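Local coordinates for protein Peptide:N-glycosidase F (Elizabethkingia meningoseptica, PDB 3PMS) that hydrolyses the amide bond linking N-glycans to asparagine side chains, probably releasing whole glycans from glycoproteins and glycopeptides, at residues N269-I272 / G273-F276. Sequence-based numbering, arbitrary orientation.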
# COMPACT_ATOMS: atom_id res chain seq x y z
N ASN A 269 23.21 0.78 8.58
CA ASN A 269 23.25 0.37 9.99
C ASN A 269 23.88 1.40 10.94
O ASN A 269 23.67 1.39 12.15
CB ASN A 269 24.02 -0.97 10.09
CG ASN A 269 23.20 -2.15 9.66
OD1 ASN A 269 23.75 -3.24 9.29
ND2 ASN A 269 21.90 -1.97 9.65
N SER A 270 24.57 2.37 10.37
CA SER A 270 25.09 3.49 11.13
C SER A 270 23.97 4.24 11.83
O SER A 270 24.22 4.96 12.80
CB SER A 270 25.88 4.45 10.21
OG SER A 270 24.99 5.24 9.39
N LEU A 271 22.73 4.14 11.33
CA LEU A 271 21.63 4.89 11.88
C LEU A 271 21.03 4.27 13.15
O LEU A 271 20.24 4.93 13.84
CB LEU A 271 20.50 5.06 10.85
CG LEU A 271 20.90 5.76 9.55
CD1 LEU A 271 19.76 5.56 8.55
CD2 LEU A 271 21.10 7.24 9.79
N ILE A 272 21.39 3.03 13.42
CA ILE A 272 20.83 2.28 14.56
C ILE A 272 21.30 2.98 15.83
O ILE A 272 22.47 3.36 15.94
CB ILE A 272 21.33 0.84 14.58
CG1 ILE A 272 20.74 -0.00 13.43
CG2 ILE A 272 21.03 0.19 15.98
CD1 ILE A 272 21.55 -1.19 13.16
N GLY A 273 20.37 3.15 16.76
CA GLY A 273 20.66 3.84 18.00
C GLY A 273 20.71 5.36 17.91
O GLY A 273 21.16 6.03 18.84
N SER A 274 20.21 5.89 16.80
CA SER A 274 20.19 7.34 16.53
C SER A 274 18.78 7.74 16.14
O SER A 274 17.92 6.87 15.88
CB SER A 274 21.12 7.69 15.37
OG SER A 274 20.50 7.39 14.12
N THR A 275 18.53 9.05 16.15
CA THR A 275 17.36 9.61 15.55
C THR A 275 17.80 10.25 14.23
O THR A 275 18.77 10.98 14.19
CB THR A 275 16.70 10.63 16.44
OG1 THR A 275 16.32 9.99 17.68
CG2 THR A 275 15.47 11.29 15.79
N PHE A 276 17.13 9.88 13.14
CA PHE A 276 17.45 10.40 11.79
C PHE A 276 16.23 11.00 11.13
O PHE A 276 15.11 10.70 11.50
CB PHE A 276 18.04 9.30 10.88
CG PHE A 276 17.07 8.19 10.51
CD1 PHE A 276 17.01 6.99 11.24
CD2 PHE A 276 16.30 8.25 9.35
CE1 PHE A 276 16.15 5.96 10.80
CE2 PHE A 276 15.45 7.23 8.98
CZ PHE A 276 15.36 6.11 9.75
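Leu271 O accepts two hydrogen bonds from Ser274. The backbone one, from Ser274 N, is weak: 3.1 Å long and bent to 134° at the hydrogen. The other, from Ser274 OG to Leu271 O, is very short at 2.5 Å. The serine hydroxyl sits between its own backbone N and carbonyl carbon (chi1 79°), which turns it back over the turn to the same oxygen that its amide uses. Ile272, the second residue of the turn, gives its N-H to Asn269 O at 3.1 Å, so the short 3-10 segment overlaps the turn at Leu271. Gly273 takes the third position of the turn with positive phi (78°), a value that favours glycine.

An apolar contact accompanies the polar pair. Leu271 CD1 stands over the centre of one face of the Phe276 ring, 4.2 Å from the centroid, as a CH-pi contact. Its other methyl, CD2, packs on Phe276 CB at 3.8 Å. Ile219 of strand 213-219 touches both side chains. Backbone hydrogen bonds pair Phe276 with Ile176 of strand 173-177, and Ser274 with Leu178 just beyond its end. This is a type II beta turn, leading from a 3-10 segment into strand 275-281 of the C-terminal jelly roll.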